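Local coordinates for protein LupI (Flavobacterium sp. YS-80-122, PDB 6IY4) that probably inhibits metalloendopeptidases, among them a cold-adapted marine protease, as a small beta-sheet protein of the Inh family, at residues C22-K27 / V36-A41. Numbering follows the deposited sequence.
Sequences CTVTLK and VSCLQA. Unlike the reference sequence in segment 22-27: Leu26 (reference Ser).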
loop_
_atom_site.group_PDB
_atom_site.type_symbol
_atom_site.label_atom_id
_atom_site.label_comp_id
_atom_site.label_asym_id
_atom_site.label_seq_id
_atom_site.Cartn_x
_atom_site.Cartn_y
_atom_site.Cartn_z
ATOM N N CYS A 22 1.976 -6.045 -8.549
ATOM C CA CYS A 22 1.491 -7.075 -7.607
ATOM C C CYS A 22 0.080 -6.688 -7.180
ATOM O O CYS A 22 -0.088 -5.561 -6.763
ATOM C CB CYS A 22 2.437 -7.093 -6.421
ATOM S SG CYS A 22 1.961 -8.194 -5.060
ATOM N N THR A 23 -0.889 -7.573 -7.323
ATOM C CA THR A 23 -2.280 -7.333 -6.885
ATOM C C THR A 23 -2.416 -7.908 -5.481
ATOM O O THR A 23 -2.137 -9.145 -5.296
ATOM C CB THR A 23 -3.277 -7.924 -7.881
ATOM O OG1 THR A 23 -2.973 -7.360 -9.156
ATOM C CG2 THR A 23 -4.712 -7.631 -7.487
ATOM N N VAL A 24 -2.951 -7.123 -4.541
ATOM C CA VAL A 24 -3.079 -7.463 -3.108
ATOM C C VAL A 24 -4.499 -7.086 -2.704
ATOM O O VAL A 24 -4.922 -6.003 -3.060
ATOM C CB VAL A 24 -2.064 -6.709 -2.247
ATOM C CG1 VAL A 24 -2.217 -7.052 -0.768
ATOM C CG2 VAL A 24 -0.648 -6.955 -2.722
ATOM N N THR A 25 -5.160 -7.929 -1.938
ATOM C CA THR A 25 -6.422 -7.538 -1.291
ATOM C C THR A 25 -6.147 -6.852 0.050
ATOM O O THR A 25 -5.436 -7.429 0.902
ATOM C CB THR A 25 -7.328 -8.735 -1.035
ATOM O OG1 THR A 25 -7.525 -9.417 -2.266
ATOM C CG2 THR A 25 -8.645 -8.272 -0.477
ATOM N N LEU A 26 -6.715 -5.661 0.214
ATOM C CA LEU A 26 -6.824 -4.955 1.508
ATOM C C LEU A 26 -8.149 -5.398 2.100
ATOM O O LEU A 26 -9.187 -5.056 1.557
ATOM C CB LEU A 26 -6.724 -3.444 1.346
ATOM C CG LEU A 26 -5.315 -2.873 1.364
ATOM C CD1 LEU A 26 -4.478 -3.365 0.168
ATOM C CD2 LEU A 26 -5.384 -1.354 1.388
ATOM N N LYS A 27 -8.045 -6.277 3.085
ATOM C CA LYS A 27 -9.225 -6.875 3.741
ATOM C C LYS A 27 -9.909 -5.820 4.624
ATOM O O LYS A 27 -9.240 -4.969 5.213
ATOM C CB LYS A 27 -8.766 -8.140 4.460
ATOM C CG LYS A 27 -8.192 -9.202 3.543
ATOM C CD LYS A 27 -8.321 -10.600 4.075
ATOM C CE LYS A 27 -7.020 -11.187 4.560
ATOM N NZ LYS A 27 -7.187 -12.635 4.839
ATOM N N VAL A 36 0.637 -9.840 -0.245
ATOM C CA VAL A 36 1.372 -8.648 0.271
ATOM C C VAL A 36 2.872 -8.958 0.428
ATOM O O VAL A 36 3.667 -7.992 0.508
ATOM C CB VAL A 36 0.787 -8.157 1.603
ATOM C CG1 VAL A 36 1.074 -9.106 2.747
ATOM C CG2 VAL A 36 1.254 -6.756 1.932
ATOM N N SER A 37 3.241 -10.242 0.492
ATOM C CA SER A 37 4.653 -10.714 0.483
ATOM C C SER A 37 5.475 -9.958 -0.570
ATOM O O SER A 37 6.657 -9.685 -0.313
ATOM C CB SER A 37 4.701 -12.212 0.266
ATOM O OG SER A 37 4.486 -12.539 -1.103
ATOM N N CYS A 38 4.869 -9.575 -1.699
ATOM C CA CYS A 38 5.582 -8.924 -2.825
ATOM C C CYS A 38 6.177 -7.584 -2.410
ATOM O O CYS A 38 7.198 -7.176 -2.981
ATOM C CB CYS A 38 4.683 -8.645 -4.016
ATOM S SG CYS A 38 3.297 -7.532 -3.633
ATOM N N LEU A 39 5.605 -6.914 -1.421
ATOM C CA LEU A 39 6.093 -5.567 -1.033
ATOM C C LEU A 39 7.436 -5.667 -0.323
ATOM O O LEU A 39 8.114 -4.634 -0.258
ATOM C CB LEU A 39 5.069 -4.863 -0.138
ATOM C CG LEU A 39 3.678 -4.675 -0.737
ATOM C CD1 LEU A 39 2.802 -3.860 0.219
ATOM C CD2 LEU A 39 3.716 -3.986 -2.091
ATOM N N GLN A 40 7.845 -6.861 0.115
ATOM C CA GLN A 40 9.187 -7.117 0.722
ATOM C C GLN A 40 10.294 -6.688 -0.251
ATOM O O GLN A 40 11.331 -6.235 0.181
ATOM C CB GLN A 40 9.312 -8.608 1.069
ATOM C CG GLN A 40 10.631 -9.018 1.737
ATOM C CD GLN A 40 11.711 -9.480 0.778
ATOM O OE1 GLN A 40 11.534 -9.534 -0.435
ATOM N NE2 GLN A 40 12.850 -9.841 1.337
ATOM N N ALA A 41 10.081 -6.819 -1.545
ATOM C CA ALA A 41 11.086 -6.440 -2.558
ATOM C C ALA A 41 11.278 -4.926 -2.545
ATOM O O ALA A 41 12.341 -4.445 -3.029
ATOM C CB ALA A 41 10.644 -6.906 -3.917
#
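Val36, which lies against Val24, receives Leu39 N on its backbone O at 2.9 Å, the shortest of three successive i to i+3 bonds. The next two join Gln40 N to Ser37 O and Ala41 N to Cys38 O, winding 36-41 as part of a 3-10 helix that begins earlier in the chain. No hydrogen bond links this helical segment to 22-27; a disulfide and apolar packing do so instead. Cys22 SG and Cys38 SG are covalently joined at 2.1 Å, and the torsion about the bond, -89°, is close to the relaxed right angle of a disulfide. Cys22 carries its sulfur anti to the backbone N (chi1 175°), whereas that of Cys38 sits between its own backbone N and carbonyl carbon (chi1 61°); these torsions turn the two sulfurs toward each other, with Cys22 CB 3.6 Å from Cys38 CB. Two residues further along the strand, on the same side, Val24 crosses Val36 at a slant. Its CG1 lies 4.0 Å from Val36 CB, while CG2 faces the Val36 backbone, 4.0 Å from CA, and also comes 4.1 Å from Cys38 SG. A beta-branched residue suits this place, since it favours extended backbone and offers two methyls, CG1 against Val36 and CG2 reaching both Val36 and the sulfur of Cys38. An alanine here would probably lose both methyl contacts, opening a gap between Val36 and the disulfide. Alternation turns Thr23 and Thr25 to the other side, where polar side chains fit. Strand 22-26 is an outermost strand of the antiparallel sheet, paired with strand 8-14, whose Phe12 touches both Val24 and Leu39; the Cys22-Cys38 bond ties the loop between strands 22-26 and 49-53 to that edge.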